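Leucine aminopeptidase 2, chloroplastic (Streptomyces sp. BC16019, PDB 5LHJ) acts as a manganese-binding aminopeptidase of the M17 family in bottromycin maturation, presumably removing unsubstituted N-terminal amino acids from peptides. Local coordinates at residues 283-287 / 370-374; 261-266 / 343-347; 176-181 / 481-487; 193-197 / 312-316. One frame throughout, in Å; residues are numbered along the deposited sequence.

Contact 1. Residues 283-287 / 370-374; sequences ADMGG and DVATL
The dinuclear manganese site of this M17 peptidase is where D284, a ligand of one metal, meets T373, just beyond the end of strand 367-372. The T373 hydroxyl OG1 donates to D284 OD1 over 2.8 Å, reaching the oxygen on its anti side and 24° out of the carboxylate plane. It can do so because chi1 of 51° sets OG1 between the backbone N and the carbonyl carbon, while CG2 lies beside the backbone N and faces the turn. That turn, a type I beta turn from A283 to G286, leads straight into helix 286-301.

One water ties the two backbones together. Water 1 donates to D284 O and accepts from G287 N (2.9 Å) and T373 N (3.0 Å), linking the first turn of the helix to the strand end. Beside it the chains come very near: the CA atoms of G287 and A372 are 4.3 Å apart, and G287 CA makes a C-H···O contact of 3.4 Å with V371 O. Two glycines in succession, G286 and G287, present only backbone here.

D284 OD1 and T373 O are both acceptors, yet stand 2.9 Å apart. K261 NZ forms a salt bridge with D284 OD1 and a hydrogen bond with T373 O, which probably makes their closeness tolerable. OD1 is thus gripped by a hydroxyl and an ammonium group, an arrangement consistent with a ligand held in place although this chain carries no manganese.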
loop_
_atom_site.group_PDB
_atom_site.type_symbol
_atom_site.label_atom_id
_atom_site.label_comp_id
_atom_site.label_asym_id
_atom_site.label_seq_id
_atom_site.Cartn_x
_atom_site.Cartn_y
_atom_site.Cartn_z
ATOM N N ALA A 283 -8.919 22.482 -7.865
ATOM C CA ALA A 283 -9.984 22.328 -8.893
ATOM C C ALA A 283 -11.369 21.924 -8.342
ATOM O O ALA A 283 -12.359 21.731 -9.087
ATOM C CB ALA A 283 -9.543 21.312 -9.910
ATOM N N ASP A 284 -11.459 21.817 -7.029
ATOM C CA ASP A 284 -12.710 21.454 -6.402
ATOM C C ASP A 284 -13.693 22.628 -6.242
ATOM O O ASP A 284 -14.692 22.502 -5.550
ATOM C CB ASP A 284 -12.461 20.687 -5.100
ATOM C CG ASP A 284 -12.464 19.178 -5.327
ATOM O OD1 ASP A 284 -13.486 18.656 -5.833
ATOM O OD2 ASP A 284 -11.454 18.510 -5.027
ATOM N N MET A 285 -13.416 23.733 -6.931
ATOM C CA MET A 285 -14.377 24.854 -7.065
ATOM C C MET A 285 -14.886 24.951 -8.515
ATOM O O MET A 285 -15.477 25.966 -8.906
ATOM C CB MET A 285 -13.753 26.166 -6.571
ATOM C CG MET A 285 -12.291 26.412 -6.938
ATOM S SD MET A 285 -11.872 26.281 -8.678
ATOM C CE MET A 285 -12.677 27.747 -9.322
ATOM N N GLY A 286 -14.710 23.873 -9.296
ATOM C CA GLY A 286 -15.150 23.831 -10.696
ATOM C C GLY A 286 -16.655 24.016 -10.867
ATOM O O GLY A 286 -17.102 24.592 -11.868
ATOM N N GLY A 287 -17.434 23.550 -9.901
ATOM C CA GLY A 287 -18.892 23.728 -9.933
ATOM C C GLY A 287 -19.310 25.182 -9.741
ATOM O O GLY A 287 -20.140 25.714 -10.504
ATOM N N ASP A 370 -27.828 21.686 -9.062
ATOM C CA ASP A 370 -26.510 21.822 -8.442
ATOM C C ASP A 370 -25.430 21.261 -9.354
ATOM O O ASP A 370 -25.676 20.323 -10.120
ATOM C CB ASP A 370 -26.458 21.234 -7.033
ATOM C CG ASP A 370 -26.302 19.749 -7.018
ATOM O OD1 ASP A 370 -25.167 19.246 -7.274
ATOM O OD2 ASP A 370 -27.296 19.072 -6.705
ATOM N N VAL A 371 -24.253 21.880 -9.278
ATOM C CA VAL A 371 -23.088 21.497 -10.064
ATOM C C VAL A 371 -21.913 21.406 -9.109
ATOM O O VAL A 371 -21.633 22.359 -8.367
ATOM C CB VAL A 371 -22.763 22.543 -11.165
ATOM C CG1 VAL A 371 -21.666 22.028 -12.086
ATOM C CG2 VAL A 371 -24.002 22.891 -11.975
ATOM N N ALA A 372 -21.238 20.262 -9.104
ATOM C CA ALA A 372 -20.193 20.014 -8.123
ATOM C C ALA A 372 -19.187 18.993 -8.603
ATOM O O ALA A 372 -19.546 18.010 -9.246
ATOM C CB ALA A 372 -20.823 19.565 -6.808
ATOM N N THR A 373 -17.914 19.245 -8.310
ATOM C CA THR A 373 -16.853 18.238 -8.459
ATOM C C THR A 373 -16.903 17.370 -7.201
ATOM O O THR A 373 -16.149 17.580 -6.239
ATOM C CB THR A 373 -15.486 18.908 -8.635
ATOM O OG1 THR A 373 -15.284 19.867 -7.587
ATOM C CG2 THR A 373 -15.426 19.628 -9.984
ATOM N N LEU A 374 -17.815 16.406 -7.188
ATOM C CA LEU A 374 -18.231 15.808 -5.926
ATOM C C LEU A 374 -17.520 14.512 -5.577
ATOM O O LEU A 374 -17.006 14.403 -4.471
ATOM C CB LEU A 374 -19.757 15.639 -5.871
ATOM C CG LEU A 374 -20.377 15.628 -4.469
ATOM C CD1 LEU A 374 -20.123 16.943 -3.736
ATOM C CD2 LEU A 374 -21.858 15.341 -4.551
HETATM O O HOH W 1 -16.991 21.999 -7.503
#

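Contact 2. Residues 261-266 / 343-347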
loop_
_atom_site.group_PDB
_atom_site.type_symbol
_atom_site.label_atom_id
_atom_site.label_comp_id
_atom_site.label_asym_id
_atom_site.label_seq_id
_atom_site.Cartn_x
_atom_site.Cartn_y
_atom_site.Cartn_z
ATOM N N LYS A 261 -20.613 24.178 -6.031
ATOM C CA LYS A 261 -19.625 23.872 -4.986
ATOM C C LYS A 261 -18.326 24.652 -5.192
ATOM O O LYS A 261 -17.662 24.480 -6.210
ATOM C CB LYS A 261 -19.318 22.364 -4.945
ATOM C CG LYS A 261 -18.219 21.929 -3.966
ATOM C CD LYS A 261 -17.753 20.494 -4.241
ATOM C CE LYS A 261 -16.415 20.234 -3.579
ATOM N NZ LYS A 261 -15.952 18.850 -3.765
ATOM N N GLY A 262 -17.973 25.495 -4.215
ATOM C CA GLY A 262 -16.781 26.333 -4.301
ATOM C C GLY A 262 -15.691 26.049 -3.281
ATOM O O GLY A 262 -15.233 26.968 -2.596
ATOM N N VAL A 263 -15.221 24.805 -3.211
ATOM C CA VAL A 263 -14.104 24.496 -2.315
ATOM C C VAL A 263 -12.822 24.875 -3.054
ATOM O O VAL A 263 -12.407 24.194 -3.977
ATOM C CB VAL A 263 -14.110 23.028 -1.825
ATOM C CG1 VAL A 263 -12.911 22.755 -0.918
ATOM C CG2 VAL A 263 -15.400 22.754 -1.071
ATOM N N THR A 264 -12.220 25.987 -2.649
ATOM C CA THR A 264 -11.081 26.556 -3.349
ATOM C C THR A 264 -9.779 25.783 -3.158
ATOM O O THR A 264 -8.899 25.839 -4.015
ATOM C CB THR A 264 -10.875 28.036 -2.983
ATOM O OG1 THR A 264 -10.625 28.167 -1.577
ATOM C CG2 THR A 264 -12.132 28.836 -3.357
ATOM N N PHE A 265 -9.655 25.079 -2.037
ATOM C CA PHE A 265 -8.579 24.122 -1.856
ATOM C C PHE A 265 -9.083 22.989 -0.972
ATOM O O PHE A 265 -9.603 23.240 0.111
ATOM C CB PHE A 265 -7.336 24.762 -1.239
ATOM C CG PHE A 265 -6.201 23.798 -1.103
ATOM C CD1 PHE A 265 -5.508 23.366 -2.221
ATOM C CD2 PHE A 265 -5.903 23.248 0.124
ATOM C CE1 PHE A 265 -4.501 22.423 -2.108
ATOM C CE2 PHE A 265 -4.886 22.315 0.256
ATOM C CZ PHE A 265 -4.196 21.892 -0.855
ATOM N N ASP A 266 -8.946 21.756 -1.461
ATOM C CA ASP A 266 -9.358 20.575 -0.721
ATOM C C ASP A 266 -8.163 19.635 -0.509
ATOM O O ASP A 266 -7.748 18.922 -1.428
ATOM C CB ASP A 266 -10.481 19.861 -1.466
ATOM C CG ASP A 266 -10.907 18.584 -0.791
ATOM O OD1 ASP A 266 -10.664 18.432 0.423
ATOM O OD2 ASP A 266 -11.466 17.719 -1.491
ATOM N N ASP A 343 -12.847 13.870 3.836
ATOM C CA ASP A 343 -12.720 14.085 2.384
ATOM C C ASP A 343 -14.063 14.114 1.620
ATOM O O ASP A 343 -14.088 14.547 0.464
ATOM C CB ASP A 343 -11.775 13.056 1.760
ATOM C CG ASP A 343 -11.312 13.433 0.352
ATOM O OD1 ASP A 343 -11.090 14.630 0.060
ATOM O OD2 ASP A 343 -11.153 12.509 -0.480
ATOM N N ASN A 344 -15.174 13.703 2.243
ATOM C CA ASN A 344 -16.504 13.856 1.625
ATOM C C ASN A 344 -17.186 15.124 2.157
ATOM O O ASN A 344 -18.332 15.103 2.627
ATOM C CB ASN A 344 -17.378 12.617 1.836
ATOM C CG ASN A 344 -17.034 11.477 0.881
ATOM O OD1 ASN A 344 -16.148 11.599 0.019
ATOM N ND2 ASN A 344 -17.746 10.363 1.020
ATOM N N GLU A 345 -16.464 16.228 2.043
ATOM C CA GLU A 345 -16.900 17.508 2.619
ATOM C C GLU A 345 -17.873 18.250 1.709
ATOM O O GLU A 345 -18.702 19.002 2.201
ATOM C CB GLU A 345 -15.686 18.383 2.985
ATOM C CG GLU A 345 -15.191 19.359 1.923
ATOM C CD GLU A 345 -14.593 18.739 0.687
ATOM O OE1 GLU A 345 -14.299 17.521 0.670
ATOM O OE2 GLU A 345 -14.398 19.489 -0.286
ATOM N N GLY A 346 -17.773 18.043 0.392
ATOM C CA GLY A 346 -18.609 18.753 -0.567
ATOM C C GLY A 346 -20.102 18.595 -0.319
ATOM O O GLY A 346 -20.860 19.578 -0.332
ATOM N N ARG A 347 -20.539 17.356 -0.083
ATOM C CA ARG A 347 -21.963 17.110 0.119
ATOM C C ARG A 347 -22.474 17.789 1.399
ATOM O O ARG A 347 -23.606 18.268 1.449
ATOM C CB ARG A 347 -22.277 15.606 0.101
ATOM C CG ARG A 347 -21.777 14.797 1.295
ATOM C CD ARG A 347 -21.786 13.306 0.965
ATOM N NE ARG A 347 -20.762 13.000 -0.021
ATOM C CZ ARG A 347 -20.490 11.796 -0.535
ATOM N NH1 ARG A 347 -21.179 10.712 -0.190
ATOM N NH2 ARG A 347 -19.511 11.692 -1.412
HETATM O O HOH W 2 -16.364 16.785 -1.972
HETATM O O HOH W 3 -13.740 15.347 -2.577
#
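K261 and D266 flank a corner in the chain at T264 and face the start of helix 345-358, the CA atoms of K261 and G346 lying 6.8 Å apart and those of D266 and D343 7.9 Å. Four manganese ligands meet across this gap. K261 runs out fully extended beyond CG, which is anti to the backbone N (chi1 175°), and lays CE alongside G346 CA. The side chains of K261 and E345 cross at about a right angle, and K261 NZ makes a long salt bridge, 3.9 Å, to E345 OE2; nearer partners are D284 and T373 O. Water 2 accepts from K261 NZ at 2.8 Å and has weaker links to G346 N and E345 OE1.

E345, bent at chi2, comes at D266 from the opposite direction. D266 OD2 lies 3.6 Å from E345 OE1 and 3.5 Å from D343 OD1, with the E345 and D266 carboxylate planes turned 49° apart. V263 CG2 packs against E345 OE2 at 3.5 Å, an apolar flank to the site. No manganese is bound in this chain to draw the acid groups together; K273 instead forms salt bridges with both D266 OD2 and D343 OD1, and probably offsets their mutual repulsion.

D266 OD1 is held by G268 N and N316 ND2. Strand 306-316 pairs with both arms of the corner, helix 193-207 touches T264, and helix 440-449 lies against R347, placing the ligands between sheet and helix N terminus.

Contact 3. Residues 176-181 / 481-487; sequences ATCLAR and GTGFAVR
R181 and T482 supply the straightest bond between helix 164-185 and the 481-487 segment: R181 NE donates to T482 O over 2.9 Å at 168°. The oxygen lies in the guanidinium plane, but the donor stands well above the carbonyl plane. Water 5 bridges the same pair, accepting from R181 NH2 and donating to T482 O at 2.8 Å. The rest of the guanidinium is used as well, NH1 by L137 O and NH2 by E476 O. Extended from CG to NE, the arginine lays its CG 3.3 Å from G481 O.

T482 OG1 takes the N-H of F484 at 3.1 Å, an ST turn, and bonds to P466 O. A type II beta turn from G483 to V486 follows and starts helix 486-498, so the segment leads from the short strand 480-481 into the C-terminal helix and packs this junction on helix 164-185.

T177 OG1 bonds to A173 O one helical turn back and accepts from R487 NE at 3.2 Å, a more bent bond (143°) in the guanidinium plane. Water 4 donates to G483 O at 2.9 Å and accepts from R487 N. On the A176/A180 flank of the helix V486 spreads its methyls, CG1 lying 3.8 Å from A176 CB and CG2 3.7 Å from A180 CB.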
loop_
_atom_site.group_PDB
_atom_site.type_symbol
_atom_site.label_atom_id
_atom_site.label_comp_id
_atom_site.label_asym_id
_atom_site.label_seq_id
_atom_site.Cartn_x
_atom_site.Cartn_y
_atom_site.Cartn_z
ATOM N N ALA A 176 -17.439 32.811 -21.584
ATOM C CA ALA A 176 -17.887 32.358 -20.249
ATOM C C ALA A 176 -17.130 31.079 -19.845
ATOM O O ALA A 176 -16.680 30.944 -18.712
ATOM C CB ALA A 176 -19.384 32.114 -20.246
ATOM N N THR A 177 -16.982 30.153 -20.783
ATOM C CA THR A 177 -16.217 28.929 -20.516
ATOM C C THR A 177 -14.782 29.270 -20.090
ATOM O O THR A 177 -14.258 28.708 -19.131
ATOM C CB THR A 177 -16.213 27.991 -21.740
ATOM O OG1 THR A 177 -17.558 27.661 -22.098
ATOM C CG2 THR A 177 -15.466 26.696 -21.462
ATOM N N CYS A 178 -14.153 30.211 -20.793
ATOM C CA CYS A 178 -12.771 30.590 -20.480
ATOM C C CYS A 178 -12.630 31.321 -19.129
ATOM O O CYS A 178 -11.590 31.214 -18.471
ATOM C CB CYS A 178 -12.173 31.402 -21.643
ATOM S SG CYS A 178 -11.901 30.420 -23.157
ATOM N N LEU A 179 -13.672 32.042 -18.713
ATOM C CA LEU A 179 -13.726 32.618 -17.365
ATOM C C LEU A 179 -13.650 31.484 -16.323
ATOM O O LEU A 179 -12.868 31.543 -15.371
ATOM C CB LEU A 179 -14.999 33.438 -17.157
ATOM C CG LEU A 179 -15.345 33.878 -15.738
ATOM C CD1 LEU A 179 -14.215 34.715 -15.149
ATOM C CD2 LEU A 179 -16.659 34.642 -15.745
ATOM N N ALA A 180 -14.470 30.458 -16.514
ATOM C CA ALA A 180 -14.433 29.305 -15.609
ATOM C C ALA A 180 -13.048 28.634 -15.629
ATOM O O ALA A 180 -12.539 28.268 -14.570
ATOM C CB ALA A 180 -15.525 28.309 -15.933
ATOM N N ARG A 181 -12.448 28.485 -16.818
ATOM C CA ARG A 181 -11.089 27.916 -16.928
ATOM C C ARG A 181 -10.074 28.725 -16.113
ATOM O O ARG A 181 -9.251 28.166 -15.381
ATOM C CB ARG A 181 -10.621 27.845 -18.383
ATOM C CG ARG A 181 -11.380 26.877 -19.255
ATOM C CD ARG A 181 -10.881 26.894 -20.690
ATOM N NE ARG A 181 -11.556 25.918 -21.544
ATOM C CZ ARG A 181 -11.305 25.741 -22.837
ATOM N NH1 ARG A 181 -10.408 26.505 -23.466
ATOM N NH2 ARG A 181 -11.946 24.794 -23.521
ATOM N N GLY A 481 -7.735 23.362 -16.151
ATOM C CA GLY A 481 -9.135 23.736 -16.000
ATOM C C GLY A 481 -9.838 23.805 -17.350
ATOM O O GLY A 481 -9.331 24.425 -18.290
ATOM N N THR A 482 -10.999 23.160 -17.464
ATOM C CA THR A 482 -11.689 23.030 -18.740
ATOM C C THR A 482 -12.917 23.936 -18.894
ATOM O O THR A 482 -13.334 24.223 -20.022
ATOM C CB THR A 482 -12.187 21.594 -18.946
ATOM O OG1 THR A 482 -13.113 21.265 -17.911
ATOM C CG2 THR A 482 -11.041 20.612 -18.936
ATOM N N GLY A 483 -13.485 24.406 -17.782
ATOM C CA GLY A 483 -14.763 25.107 -17.810
ATOM C C GLY A 483 -15.943 24.206 -18.157
ATOM O O GLY A 483 -16.984 24.676 -18.612
ATOM N N PHE A 484 -15.775 22.901 -17.935
ATOM C CA PHE A 484 -16.820 21.919 -18.202
ATOM C C PHE A 484 -18.117 22.292 -17.485
ATOM O O PHE A 484 -18.087 22.737 -16.336
ATOM C CB PHE A 484 -16.377 20.526 -17.753
ATOM C CG PHE A 484 -17.307 19.422 -18.180
ATOM C CD1 PHE A 484 -17.190 18.855 -19.434
ATOM C CD2 PHE A 484 -18.283 18.938 -17.316
ATOM C CE1 PHE A 484 -18.025 17.819 -19.826
ATOM C CE2 PHE A 484 -19.134 17.913 -17.708
ATOM C CZ PHE A 484 -18.994 17.358 -18.972
ATOM N N ALA A 485 -19.221 22.135 -18.220
ATOM C CA ALA A 485 -20.612 22.360 -17.802
ATOM C C ALA A 485 -21.131 23.787 -17.997
ATOM O O ALA A 485 -22.341 24.005 -17.947
ATOM C CB ALA A 485 -20.884 21.875 -16.379
ATOM N N VAL A 486 -20.243 24.756 -18.256
ATOM C CA VAL A 486 -20.694 26.124 -18.539
ATOM C C VAL A 486 -21.656 26.138 -19.730
ATOM O O VAL A 486 -22.771 26.660 -19.638
ATOM C CB VAL A 486 -19.519 27.100 -18.791
ATOM C CG1 VAL A 486 -20.027 28.457 -19.269
ATOM C CG2 VAL A 486 -18.695 27.284 -17.517
ATOM N N ARG A 487 -21.240 25.534 -20.827
ATOM C CA ARG A 487 -22.056 25.569 -22.026
ATOM C C ARG A 487 -23.309 24.685 -21.927
ATOM O O ARG A 487 -24.367 25.064 -22.442
ATOM C CB ARG A 487 -21.205 25.277 -23.256
ATOM C CG ARG A 487 -20.379 26.509 -23.613
ATOM C CD ARG A 487 -19.411 26.257 -24.743
ATOM N NE ARG A 487 -18.361 25.414 -24.208
ATOM C CZ ARG A 487 -17.955 24.246 -24.681
ATOM N NH1 ARG A 487 -18.414 23.735 -25.819
ATOM N NH2 ARG A 487 -17.000 23.611 -24.016
HETATM O O HOH W 4 -18.482 24.436 -21.135
HETATM O O HOH W 5 -13.974 23.044 -22.441
#

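Contact 4. Residues 193-197 / 312-316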
loop_
_atom_site.group_PDB
_atom_site.type_symbol
_atom_site.label_atom_id
_atom_site.label_comp_id
_atom_site.label_asym_id
_atom_site.label_seq_id
_atom_site.Cartn_x
_atom_site.Cartn_y
_atom_site.Cartn_z
ATOM N N PRO A 193 -11.208 31.736 -0.537
ATOM C CA PRO A 193 -12.643 32.050 -0.478
ATOM C C PRO A 193 -12.959 33.560 -0.428
ATOM O O PRO A 193 -13.815 34.000 -1.196
ATOM C CB PRO A 193 -13.136 31.277 0.751
ATOM C CG PRO A 193 -12.145 30.142 0.884
ATOM C CD PRO A 193 -10.824 30.731 0.478
ATOM N N PRO A 194 -12.260 34.344 0.415
ATOM C CA PRO A 194 -12.520 35.799 0.347
ATOM C C PRO A 194 -12.200 36.453 -1.001
ATOM O O PRO A 194 -12.960 37.308 -1.470
ATOM C CB PRO A 194 -11.607 36.359 1.452
ATOM C CG PRO A 194 -11.515 35.247 2.432
ATOM C CD PRO A 194 -11.360 34.034 1.542
ATOM N N ALA A 195 -11.099 36.049 -1.631
ATOM C CA ALA A 195 -10.717 36.580 -2.941
ATOM C C ALA A 195 -11.709 36.190 -4.040
ATOM O O ALA A 195 -12.062 37.008 -4.902
ATOM C CB ALA A 195 -9.322 36.114 -3.311
ATOM N N PHE A 196 -12.182 34.944 -3.983
ATOM C CA PHE A 196 -13.199 34.457 -4.922
ATOM C C PHE A 196 -14.501 35.252 -4.767
ATOM O O PHE A 196 -15.075 35.695 -5.766
ATOM C CB PHE A 196 -13.388 32.930 -4.745
ATOM C CG PHE A 196 -14.134 32.225 -5.858
ATOM C CD1 PHE A 196 -14.528 32.848 -7.050
ATOM C CD2 PHE A 196 -14.426 30.867 -5.702
ATOM C CE1 PHE A 196 -15.211 32.139 -8.031
ATOM C CE2 PHE A 196 -15.081 30.158 -6.698
ATOM C CZ PHE A 196 -15.477 30.792 -7.857
ATOM N N ALA A 197 -14.936 35.483 -3.532
ATOM C CA ALA A 197 -16.129 36.302 -3.295
ATOM C C ALA A 197 -15.944 37.717 -3.882
ATOM O O ALA A 197 -16.853 38.242 -4.530
ATOM C CB ALA A 197 -16.451 36.371 -1.813
ATOM N N PRO A 312 -21.397 28.478 -1.999
ATOM C CA PRO A 312 -20.607 28.297 -0.777
ATOM C C PRO A 312 -19.123 28.109 -1.090
ATOM O O PRO A 312 -18.764 27.237 -1.908
ATOM C CB PRO A 312 -21.210 27.033 -0.167
ATOM C CG PRO A 312 -21.672 26.235 -1.348
ATOM C CD PRO A 312 -22.124 27.249 -2.369
ATOM N N LEU A 313 -18.282 28.921 -0.448
ATOM C CA LEU A 313 -16.846 28.980 -0.719
ATOM C C LEU A 313 -16.056 28.695 0.552
ATOM O O LEU A 313 -16.292 29.322 1.576
ATOM C CB LEU A 313 -16.472 30.367 -1.262
ATOM C CG LEU A 313 -17.370 30.995 -2.327
ATOM C CD1 LEU A 313 -16.807 32.343 -2.756
ATOM C CD2 LEU A 313 -17.501 30.114 -3.553
ATOM N N ALA A 314 -15.116 27.757 0.486
ATOM C CA ALA A 314 -14.307 27.390 1.658
ATOM C C ALA A 314 -13.065 26.617 1.260
ATOM O O ALA A 314 -12.965 26.137 0.135
ATOM C CB ALA A 314 -15.137 26.567 2.638
ATOM N N GLU A 315 -12.112 26.520 2.187
ATOM C CA GLU A 315 -11.005 25.565 2.087
ATOM C C GLU A 315 -11.242 24.403 3.054
ATOM O O GLU A 315 -11.813 24.603 4.112
ATOM C CB GLU A 315 -9.666 26.199 2.440
ATOM C CG GLU A 315 -9.134 27.261 1.496
ATOM C CD GLU A 315 -7.702 27.670 1.831
ATOM O OE1 GLU A 315 -7.245 27.451 2.984
ATOM O OE2 GLU A 315 -7.017 28.222 0.945
ATOM N N ASN A 316 -10.801 23.204 2.681
ATOM C CA ASN A 316 -10.821 22.030 3.563
ATOM C C ASN A 316 -9.365 21.687 3.931
ATOM O O ASN A 316 -8.630 21.144 3.101
ATOM C CB ASN A 316 -11.500 20.858 2.841
ATOM C CG ASN A 316 -11.727 19.643 3.743
ATOM O OD1 ASN A 316 -11.754 19.755 4.961
ATOM N ND2 ASN A 316 -11.911 18.487 3.134
#
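L313 projects from strand 306-316 into the first turn of helix 193-207, and its two methyl groups divide the work. CG sits beside the backbone N (chi1 -44°), anti to the carbonyl carbon, and the fork beyond it rests on the helix with both methyls. CD1 points at the backbone, 3.7 Å from A197 N and 3.8 Å from P193 O, two atoms that are themselves hydrogen-bonded to each other; A197 CB lies somewhat farther off. CD2 turns instead to the F196 ring, 3.8 Å from F196 CD2. The leucine and the phenylalanine cross at about a right angle, and the methyl meets the ring obliquely. With CG anti to the backbone N (chi1 -165°), F196 places its ring beside L313 CD2.

P193 packs nearer the base of the leucine. Its CB faces L313 CB at 4.0 Å, and CG rests on the strand backbone, 3.6 Å from A314 CA. The ring edge at CD then touches E315 CG, also at 4.0 Å, the proline and the glutamate chain crossing at about a right angle. The E315 carboxylate lies beyond the packing, bonded to S234 OG and paired with R324 of a second subunit.

No hydrogen bond crosses between the segments; the contact is van der Waals packing. The short axes lie 7.9 Å apart and run nearly antiparallel, at 157°. On the opposite face, helix 225-231 touches A314 and P312, and helix 345-358 also reaches P312. With helices on both faces of the mixed sheet, the arrangement belongs to the alpha/beta/alpha sandwich of the zinc-exopeptidase-like catalytic domain.

How the contacts relate
From the N terminus, the chain passes the first halves of all four contacts, 176-181, 193-197, 261-266 and 283-287, before any contact is completed. Contact 4 closes first, at 312-316, setting helix 193-207 on the sheet; contact 2 closes at 343-347, bringing the start of helix 345-358 to the corner after strand 255-263; contact 1 closes at 370-374, joining strand 367-372 to helix 286-301. These three loops cross one another, and all are enclosed by the long loop of contact 3, which returns at 481-487 to helix 164-185. Contacts 1, 2 and 4 share one sheet: contact 2 touches contact 1 at the metal site and contact 4 through strand pairing, contacts 1 and 4 also touch, while contact 3 touches none.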